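Local coordinates for protein thermotoga maritima TmcAL (PDB 5Y0T) that belongs to the HIGH nucleotidyl transferase family of the HUP clan and, in the crystal, holds adenosine-5'-rp-alpha-thio-triphosphate in a pocket, at residues I50-R55 with V67-V72; E223-S228 with D232-L237; H284-Q289 with E298-K303. All blocks are in the same frame, centred on the assembly; numbering follows the deposited sequence.

Contact 1. Residues I50-R55 with V67-V72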
loop_
_atom_site.group_PDB
_atom_site.type_symbol
_atom_site.label_atom_id
_atom_site.label_comp_id
_atom_site.label_asym_id
_atom_site.label_seq_id
_atom_site.Cartn_x
_atom_site.Cartn_y
_atom_site.Cartn_z
ATOM N N ILE A 50 -19.156 -7.120 -9.279
ATOM C CA ILE A 50 -19.954 -6.077 -8.605
ATOM C C ILE A 50 -19.975 -6.423 -7.123
ATOM O O ILE A 50 -19.638 -7.550 -6.768
ATOM C CB ILE A 50 -21.392 -5.970 -9.126
ATOM C CG1 ILE A 50 -22.089 -7.343 -9.084
ATOM C CG2 ILE A 50 -21.436 -5.397 -10.548
ATOM C CD1 ILE A 50 -23.548 -7.273 -9.601
ATOM N N ASP A 51 -20.363 -5.492 -6.249
ATOM C CA ASP A 51 -20.050 -5.720 -4.836
ATOM C C ASP A 51 -21.066 -6.622 -4.144
ATOM O O ASP A 51 -22.043 -7.064 -4.746
ATOM C CB ASP A 51 -19.863 -4.381 -4.079
ATOM C CG ASP A 51 -21.152 -3.613 -3.827
ATOM O OD1 ASP A 51 -22.276 -4.128 -4.032
ATOM O OD2 ASP A 51 -21.022 -2.446 -3.389
ATOM N N LYS A 52 -20.811 -6.913 -2.873
ATOM C CA LYS A 52 -21.577 -7.939 -2.170
ATOM C C LYS A 52 -23.002 -7.479 -1.882
ATOM O O LYS A 52 -23.914 -8.302 -1.761
ATOM C CB LYS A 52 -20.865 -8.322 -0.860
ATOM C CG LYS A 52 -20.818 -7.167 0.151
ATOM C CD LYS A 52 -19.800 -7.439 1.260
ATOM C CE LYS A 52 -19.743 -6.249 2.232
ATOM N NZ LYS A 52 -18.747 -6.490 3.337
ATOM N N PHE A 53 -23.212 -6.169 -1.795
ATOM C CA PHE A 53 -24.568 -5.664 -1.546
ATOM C C PHE A 53 -25.456 -5.885 -2.775
ATOM O O PHE A 53 -26.620 -6.295 -2.673
ATOM C CB PHE A 53 -24.506 -4.184 -1.153
ATOM C CG PHE A 53 -23.645 -3.932 0.066
ATOM C CD1 PHE A 53 -24.035 -4.393 1.307
ATOM C CD2 PHE A 53 -22.451 -3.249 -0.043
ATOM C CE1 PHE A 53 -23.240 -4.169 2.427
ATOM C CE2 PHE A 53 -21.655 -3.028 1.071
ATOM C CZ PHE A 53 -22.055 -3.486 2.298
ATOM N N ALA A 54 -24.893 -5.638 -3.947
ATOM C CA ALA A 54 -25.597 -5.929 -5.191
ATOM C C ALA A 54 -25.815 -7.435 -5.367
ATOM O O ALA A 54 -26.908 -7.887 -5.732
ATOM C CB ALA A 54 -24.822 -5.355 -6.378
ATOM N N ARG A 55 -24.783 -8.225 -5.112
ATOM C CA ARG A 55 -24.915 -9.664 -5.338
ATOM C C ARG A 55 -25.827 -10.306 -4.272
ATOM O O ARG A 55 -26.543 -11.260 -4.566
ATOM C CB ARG A 55 -23.527 -10.323 -5.392
ATOM C CG ARG A 55 -22.923 -10.276 -6.807
ATOM C CD ARG A 55 -21.382 -10.337 -6.820
ATOM N NE ARG A 55 -20.862 -11.367 -5.917
ATOM C CZ ARG A 55 -20.184 -11.091 -4.812
ATOM N NH1 ARG A 55 -19.913 -9.822 -4.500
ATOM N NH2 ARG A 55 -19.759 -12.070 -4.029
ATOM N N VAL A 67 -29.047 -13.916 3.282
ATOM C CA VAL A 67 -27.676 -13.970 2.779
ATOM C C VAL A 67 -26.718 -13.542 3.887
ATOM O O VAL A 67 -26.909 -12.494 4.496
ATOM C CB VAL A 67 -27.435 -13.051 1.552
ATOM C CG1 VAL A 67 -25.953 -13.118 1.130
ATOM C CG2 VAL A 67 -28.339 -13.456 0.376
ATOM N N LEU A 68 -25.719 -14.383 4.140
ATOM C CA LEU A 68 -24.663 -14.138 5.124
ATOM C C LEU A 68 -23.356 -13.876 4.405
ATOM O O LEU A 68 -23.133 -14.419 3.328
ATOM C CB LEU A 68 -24.493 -15.344 6.047
ATOM C CG LEU A 68 -25.792 -15.997 6.518
ATOM C CD1 LEU A 68 -25.519 -17.274 7.340
ATOM C CD2 LEU A 68 -26.588 -14.999 7.317
ATOM N N GLU A 69 -22.490 -13.042 4.974
ATOM C CA GLU A 69 -21.153 -12.910 4.403
ATOM C C GLU A 69 -20.207 -13.981 4.949
ATOM O O GLU A 69 -20.124 -14.193 6.160
ATOM C CB GLU A 69 -20.548 -11.524 4.673
ATOM C CG GLU A 69 -19.187 -11.388 4.000
ATOM C CD GLU A 69 -18.592 -9.983 4.070
ATOM O OE1 GLU A 69 -19.222 -9.077 4.670
ATOM O OE2 GLU A 69 -17.480 -9.796 3.529
ATOM N N LEU A 70 -19.512 -14.665 4.048
ATOM C CA LEU A 70 -18.382 -15.517 4.425
ATOM C C LEU A 70 -17.215 -14.569 4.689
ATOM O O LEU A 70 -16.797 -13.857 3.781
ATOM C CB LEU A 70 -18.056 -16.510 3.304
ATOM C CG LEU A 70 -16.808 -17.405 3.468
ATOM C CD1 LEU A 70 -16.966 -18.289 4.695
ATOM C CD2 LEU A 70 -16.576 -18.247 2.229
ATOM N N PRO A 71 -16.712 -14.513 5.938
ATOM C CA PRO A 71 -15.670 -13.506 6.205
ATOM C C PRO A 71 -14.472 -13.619 5.275
ATOM O O PRO A 71 -14.112 -14.730 4.866
ATOM C CB PRO A 71 -15.271 -13.798 7.664
ATOM C CG PRO A 71 -16.600 -14.256 8.276
ATOM C CD PRO A 71 -17.172 -15.169 7.173
ATOM N N VAL A 72 -13.877 -12.478 4.947
ATOM C CA VAL A 72 -12.753 -12.401 4.003
ATOM C C VAL A 72 -11.641 -13.403 4.303
ATOM O O VAL A 72 -11.050 -13.978 3.393
ATOM C CB VAL A 72 -12.136 -10.979 3.988
ATOM C CG1 VAL A 72 -10.855 -10.943 3.141
ATOM C CG2 VAL A 72 -13.166 -9.959 3.489
HETATM O O HOH W 1 -15.957 -7.622 2.966
#
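Lys52 and Glu69 reach for each other from the start of helix 52-61 and from strand 66-70, and they meet through their outer halves, the lysine's CD and CE lying alongside the carboxylate. Both chains run extended beyond CG, at a slant to one another, and Lys52 NZ gives a salt-bridged hydrogen bond of 2.9 Å to Glu69 OE1. The ammonium is shared: its strongest partner is Asp413, with which NZ forms a second salt bridge, and Thr395 of helix 381-399 is a further hydrogen-bond partner. Toward Glu69 it comes to the syn side of OE1 but stands 32° out of the carboxylate plane. One water ties down the rest of the group, accepting from Lys52 NZ at 3.0 Å and donating to Glu69 OE2 at 2.7 Å, so both carboxylate oxygens are linked to the same nitrogen. Nearer its backbone, Lys52 folds CG between its own N and carbonyl carbon (chi1 66°), which lays CG 4.1 Å above the ring plane of Phe53, over the ring centre.

The two segments belong to a beta-alpha-beta crossover of the Rossmann-like HUP core: strand 32-38 leads to helix 52-61, which returns to strand 66-70, parallel to the first. Asp51 is the N-cap of that helix, its OD1 accepting from Ala54 N at 3.0 Å and nearly straight. Arg55 folds back from the first turn, and its NH1 donates to Ile50 O at 3.2 Å in the carbonyl plane. Two acids beside the buried lysine would probably favour its charged form.

Contact 2. Residues E223-S228 with D232-L237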
loop_
_atom_site.group_PDB
_atom_site.type_symbol
_atom_site.label_atom_id
_atom_site.label_comp_id
_atom_site.label_asym_id
_atom_site.label_seq_id
_atom_site.Cartn_x
_atom_site.Cartn_y
_atom_site.Cartn_z
ATOM N N GLU A 223 -24.802 -8.701 -25.049
ATOM C CA GLU A 223 -25.891 -9.582 -25.439
ATOM C C GLU A 223 -25.619 -11.009 -24.990
ATOM O O GLU A 223 -26.523 -11.715 -24.528
ATOM C CB GLU A 223 -26.097 -9.528 -26.955
ATOM C CG GLU A 223 -26.952 -8.361 -27.418
ATOM C CD GLU A 223 -28.394 -8.475 -26.944
ATOM O OE1 GLU A 223 -29.202 -9.125 -27.644
ATOM O OE2 GLU A 223 -28.718 -7.914 -25.872
ATOM N N GLU A 224 -24.369 -11.434 -25.134
ATOM C CA GLU A 224 -23.970 -12.762 -24.695
ATOM C C GLU A 224 -23.977 -12.840 -23.176
ATOM O O GLU A 224 -24.304 -13.881 -22.600
ATOM C CB GLU A 224 -22.598 -13.112 -25.261
ATOM C CG GLU A 224 -22.656 -13.334 -26.758
ATOM C CD GLU A 224 -21.316 -13.188 -27.424
ATOM O OE1 GLU A 224 -20.623 -14.212 -27.585
ATOM O OE2 GLU A 224 -20.960 -12.049 -27.787
ATOM N N VAL A 225 -23.638 -11.731 -22.525
ATOM C CA VAL A 225 -23.722 -11.661 -21.070
ATOM C C VAL A 225 -25.177 -11.832 -20.640
ATOM O O VAL A 225 -25.484 -12.628 -19.748
ATOM C CB VAL A 225 -23.165 -10.336 -20.508
ATOM C CG1 VAL A 225 -23.436 -10.232 -18.993
ATOM C CG2 VAL A 225 -21.668 -10.225 -20.767
ATOM N N ARG A 226 -26.070 -11.097 -21.291
ATOM C CA ARG A 226 -27.493 -11.203 -21.001
ATOM C C ARG A 226 -27.992 -12.635 -21.203
ATOM O O ARG A 226 -28.772 -13.137 -20.394
ATOM C CB ARG A 226 -28.302 -10.232 -21.871
ATOM C CG ARG A 226 -29.805 -10.275 -21.588
ATOM C CD ARG A 226 -30.497 -8.937 -21.861
ATOM N NE ARG A 226 -30.380 -8.513 -23.253
ATOM C CZ ARG A 226 -31.331 -8.674 -24.168
ATOM N NH1 ARG A 226 -32.481 -9.251 -23.843
ATOM N NH2 ARG A 226 -31.137 -8.256 -25.412
ATOM N N ASP A 227 -27.534 -13.295 -22.268
ATOM C CA ASP A 227 -27.915 -14.692 -22.520
ATOM C C ASP A 227 -27.440 -15.676 -21.442
ATOM O O ASP A 227 -27.961 -16.791 -21.339
ATOM C CB ASP A 227 -27.378 -15.163 -23.869
ATOM C CG ASP A 227 -28.018 -14.450 -25.032
ATOM O OD1 ASP A 227 -29.136 -13.913 -24.863
ATOM O OD2 ASP A 227 -27.397 -14.431 -26.116
ATOM N N SER A 228 -26.439 -15.272 -20.667
ATOM C CA SER A 228 -25.843 -16.129 -19.639
ATOM C C SER A 228 -26.411 -15.956 -18.235
ATOM O O SER A 228 -26.083 -16.735 -17.331
ATOM C CB SER A 228 -24.332 -15.876 -19.581
ATOM O OG SER A 228 -23.745 -16.048 -20.858
ATOM N N ASP A 232 -33.100 -10.848 -13.526
ATOM C CA ASP A 232 -32.858 -9.976 -12.374
ATOM C C ASP A 232 -31.372 -9.794 -12.103
ATOM O O ASP A 232 -30.948 -8.755 -11.574
ATOM C CB ASP A 232 -33.536 -10.507 -11.114
ATOM C CG ASP A 232 -35.043 -10.317 -11.129
ATOM O OD1 ASP A 232 -35.549 -9.483 -11.909
ATOM O OD2 ASP A 232 -35.724 -11.007 -10.348
ATOM N N SER A 233 -30.572 -10.801 -12.448
ATOM C CA SER A 233 -29.135 -10.699 -12.236
ATOM C C SER A 233 -28.551 -9.693 -13.217
ATOM O O SER A 233 -27.778 -8.819 -12.840
ATOM C CB SER A 233 -28.462 -12.069 -12.400
ATOM O OG SER A 233 -27.060 -11.946 -12.304
ATOM N N PHE A 234 -28.938 -9.818 -14.485
ATOM C CA PHE A 234 -28.482 -8.887 -15.510
ATOM C C PHE A 234 -28.930 -7.457 -15.192
ATOM O O PHE A 234 -28.181 -6.502 -15.395
ATOM C CB PHE A 234 -29.009 -9.301 -16.890
ATOM C CG PHE A 234 -28.451 -8.469 -18.016
ATOM C CD1 PHE A 234 -27.119 -8.597 -18.392
ATOM C CD2 PHE A 234 -29.241 -7.541 -18.677
ATOM C CE1 PHE A 234 -26.591 -7.830 -19.422
ATOM C CE2 PHE A 234 -28.714 -6.762 -19.704
ATOM C CZ PHE A 234 -27.390 -6.911 -20.077
ATOM N N GLU A 235 -30.164 -7.322 -14.707
ATOM C CA GLU A 235 -30.726 -6.010 -14.391
ATOM C C GLU A 235 -29.893 -5.317 -13.315
ATOM O O GLU A 235 -29.558 -4.145 -13.442
ATOM C CB GLU A 235 -32.183 -6.143 -13.932
ATOM C CG GLU A 235 -33.001 -4.878 -14.100
ATOM C CD GLU A 235 -33.155 -4.480 -15.562
ATOM O OE1 GLU A 235 -33.225 -5.384 -16.428
ATOM O OE2 GLU A 235 -33.198 -3.263 -15.843
ATOM N N ILE A 236 -29.529 -6.054 -12.272
ATOM C CA ILE A 236 -28.747 -5.470 -11.190
ATOM C C ILE A 236 -27.316 -5.155 -11.665
ATOM O O ILE A 236 -26.723 -4.136 -11.283
ATOM C CB ILE A 236 -28.696 -6.410 -9.964
ATOM C CG1 ILE A 236 -30.085 -6.593 -9.336
ATOM C CG2 ILE A 236 -27.699 -5.893 -8.931
ATOM C CD1 ILE A 236 -30.626 -5.397 -8.645
ATOM N N LEU A 237 -26.763 -6.043 -12.487
ATOM C CA LEU A 237 -25.446 -5.827 -13.089
ATOM C C LEU A 237 -25.427 -4.513 -13.874
ATOM O O LEU A 237 -24.517 -3.693 -13.720
ATOM C CB LEU A 237 -25.074 -6.997 -14.007
ATOM C CG LEU A 237 -23.770 -6.836 -14.789
ATOM C CD1 LEU A 237 -22.576 -6.822 -13.831
ATOM C CD2 LEU A 237 -23.619 -7.936 -15.823
#
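Arg226 spreads its aliphatic chain over the ring of Phe234, starting at CB, which sits 3.8 Å from the Phe234 centroid and 10° off the ring normal, a CH-pi contact over the face. CG, anti to the backbone N, carries the chain on across the ring, 4.0 Å from Phe234 CD2. CD then closes to 3.5 Å from Phe234 CE2. Here the chain bends at chi3, and the guanidinium turns back along its own helix, its plane 47° from that of the ring. At the tip, NH2 forms a salt bridge with Glu223 OE2 one turn earlier, modelled doubtfully short, while NE adds a weak bond to the same oxygen.

Helices 222-228 and 231-242 are consecutive, joined by a short turn and packed at a splayed, roughly antiparallel 137°, with the short segments' axes 9.4 Å apart at closest approach. Deeper between them, Val225 CG1 lies in the plane of the Phe234 ring, at its edge, 4.0 Å from CE1. The same methyl touches Leu237 CD2 at 3.9 Å, the two side chains crossing at about a right angle. Met217 of helix 210-218 packs against both Val225 and Leu237.

Contact 3. Residues H284-Q289 with E298-K303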
loop_
_atom_site.group_PDB
_atom_site.type_symbol
_atom_site.label_atom_id
_atom_site.label_comp_id
_atom_site.label_asym_id
_atom_site.label_seq_id
_atom_site.Cartn_x
_atom_site.Cartn_y
_atom_site.Cartn_z
ATOM N N HIS A 284 9.197 -10.680 -4.012
ATOM C CA HIS A 284 10.103 -9.549 -3.847
ATOM C C HIS A 284 10.801 -9.176 -5.152
ATOM O O HIS A 284 10.841 -7.998 -5.536
ATOM C CB HIS A 284 11.141 -9.862 -2.769
ATOM C CG HIS A 284 12.002 -8.692 -2.402
ATOM N ND1 HIS A 284 13.241 -8.472 -2.966
ATOM C CD2 HIS A 284 11.798 -7.673 -1.533
ATOM C CE1 HIS A 284 13.767 -7.373 -2.455
ATOM N NE2 HIS A 284 12.912 -6.871 -1.580
ATOM N N VAL A 285 11.354 -10.185 -5.825
ATOM C CA VAL A 285 12.091 -9.974 -7.065
ATOM C C VAL A 285 11.159 -9.585 -8.212
ATOM O O VAL A 285 11.425 -8.622 -8.922
ATOM C CB VAL A 285 12.902 -11.232 -7.458
ATOM C CG1 VAL A 285 13.638 -11.016 -8.781
ATOM C CG2 VAL A 285 13.896 -11.587 -6.362
ATOM N N CYS A 286 10.058 -10.318 -8.384
ATOM C CA CYS A 286 9.162 -10.047 -9.507
ATOM C C CYS A 286 8.500 -8.679 -9.407
ATOM O O CYS A 286 8.224 -8.043 -10.427
ATOM C CB CYS A 286 8.089 -11.134 -9.621
ATOM S SG CYS A 286 8.776 -12.724 -10.170
ATOM N N ALA A 287 8.248 -8.224 -8.184
ATOM C CA ALA A 287 7.640 -6.905 -7.988
ATOM C C ALA A 287 8.555 -5.802 -8.518
ATOM O O ALA A 287 8.097 -4.803 -9.070
ATOM C CB ALA A 287 7.331 -6.672 -6.517
ATOM N N ARG A 288 9.850 -5.983 -8.321
ATOM C CA ARG A 288 10.832 -4.993 -8.752
ATOM C C ARG A 288 11.227 -5.117 -10.225
ATOM O O ARG A 288 11.656 -4.137 -10.844
ATOM C CB ARG A 288 12.061 -5.071 -7.845
ATOM C CG ARG A 288 11.777 -4.488 -6.464
ATOM C CD ARG A 288 12.603 -5.136 -5.359
ATOM N NE ARG A 288 12.281 -4.533 -4.066
ATOM C CZ ARG A 288 11.184 -4.798 -3.357
ATOM N NH1 ARG A 288 10.286 -5.670 -3.802
ATOM N NH2 ARG A 288 10.980 -4.185 -2.195
ATOM N N GLN A 289 11.115 -6.319 -10.783
ATOM C CA GLN A 289 11.531 -6.536 -12.166
ATOM C C GLN A 289 10.420 -6.434 -13.222
ATOM O O GLN A 289 10.713 -6.348 -14.418
ATOM C CB GLN A 289 12.219 -7.892 -12.271
ATOM C CG GLN A 289 13.539 -7.932 -11.519
ATOM C CD GLN A 289 14.478 -6.789 -11.909
ATOM O OE1 GLN A 289 14.642 -6.471 -13.092
ATOM N NE2 GLN A 289 15.100 -6.171 -10.910
ATOM N N GLU A 298 2.860 -13.626 -14.122
ATOM C CA GLU A 298 3.608 -14.548 -14.973
ATOM C C GLU A 298 5.026 -14.781 -14.447
ATOM O O GLU A 298 5.545 -15.889 -14.522
ATOM C CB GLU A 298 3.661 -14.024 -16.410
ATOM C CG GLU A 298 2.313 -14.013 -17.118
ATOM C CD GLU A 298 1.821 -15.416 -17.472
ATOM O OE1 GLU A 298 2.639 -16.370 -17.505
ATOM O OE2 GLU A 298 0.607 -15.563 -17.719
ATOM N N CYS A 299 5.649 -13.738 -13.910
ATOM C CA CYS A 299 6.991 -13.872 -13.352
ATOM C C CYS A 299 7.011 -14.790 -12.125
ATOM O O CYS A 299 7.909 -15.615 -11.984
ATOM C CB CYS A 299 7.563 -12.493 -12.986
ATOM S SG CYS A 299 9.192 -12.535 -12.173
ATOM N N VAL A 300 6.038 -14.638 -11.230
ATOM C CA VAL A 300 5.995 -15.448 -10.013
ATOM C C VAL A 300 5.597 -16.890 -10.352
ATOM O O VAL A 300 6.112 -17.846 -9.764
ATOM C CB VAL A 300 5.006 -14.871 -8.972
ATOM C CG1 VAL A 300 4.914 -15.789 -7.754
ATOM C CG2 VAL A 300 5.419 -13.440 -8.548
ATOM N N LYS A 301 4.681 -17.023 -11.310
ATOM C CA LYS A 301 4.158 -18.320 -11.746
ATOM C C LYS A 301 5.238 -19.287 -12.223
ATOM O O LYS A 301 6.138 -18.930 -12.972
ATOM C CB LYS A 301 3.130 -18.129 -12.874
ATOM C CG LYS A 301 2.661 -19.426 -13.546
ATOM C CD LYS A 301 1.297 -19.871 -13.009
ATOM C CE LYS A 301 0.849 -21.196 -13.618
ATOM N NZ LYS A 301 1.799 -22.311 -13.301
ATOM N N ALA A 302 5.124 -20.528 -11.783
ATOM C CA ALA A 302 5.957 -21.593 -12.309
ATOM C C ALA A 302 5.145 -22.863 -12.251
ATOM O O ALA A 302 3.970 -22.834 -11.871
ATOM C CB ALA A 302 7.246 -21.733 -11.520
ATOM N N LYS A 303 5.783 -23.968 -12.616
ATOM C CA LYS A 303 5.141 -25.270 -12.628
ATOM C C LYS A 303 4.381 -25.545 -11.330
ATOM O O LYS A 303 3.217 -25.944 -11.358
ATOM C CB LYS A 303 6.191 -26.361 -12.873
ATOM C CG LYS A 303 5.631 -27.770 -12.997
ATOM C CD LYS A 303 6.750 -28.794 -13.196
ATOM C CE LYS A 303 6.193 -30.208 -13.275
ATOM N NZ LYS A 303 5.337 -30.512 -12.089
#
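A covalent bond carries the approach of helix 279-289 to helix 293-300: Cys286 SG and Cys299 SG are joined at 2.1 Å. The two cysteines offer their sulfurs differently. In Cys286 the sulfur lies anti to its own carbonyl carbon (chi1 -70°), whereas in Cys299 it lies anti to the backbone N (chi1 176°), and the disulfide torsion of -71° fits these two directions together with the left-handed sense.

Apolar packing continues beside the bridge. Val300 turns CG2 toward Cys286 CB, 3.7 Å away, and its side chain also rests on Leu279 and Phe283 of the earlier helix, while Phe296 packs against Cys286.

No hydrogen bond joins the two segments. Within helix 279-289, Arg288 NH1 donates to a lone pair of His284 O at 3.0 Å, in the carbonyl plane, and His284 NE2 stands 3.2 Å above the Arg288 guanidinium plane, near its centre. Arg282 NE, just outside the first segment, donates to Val300 O near the end of helix 293-300. Lys301 leaves helical geometry just after this point. Taken as a motif, this is an interhelical disulfide pinning together two consecutive helices in a largely helical part of the chain.

In the fold
The three contacts come in series along the chain, each closing before the next opens. Contact 1 belongs to the central mixed sheet and one of its crossover helices, its centre about 10 Å from the centre of the chain, with Lys52 roughly 12 Å from the bound adenosine-5'-rp-alpha-thio-triphosphate. Contact 2, centred 19 Å away, touches it: Ile50, just before helix 52-61, meets Leu237, and Ala54 O within the helix meets Ile236 CG2. Contact 3 stands apart among the helices further along, its nearest atoms about 20 Å from contact 1 and about 23 Å from contact 2. There Arg288 and Gln289 pack against the second subunit, placing the end of helix 279-289 beside it.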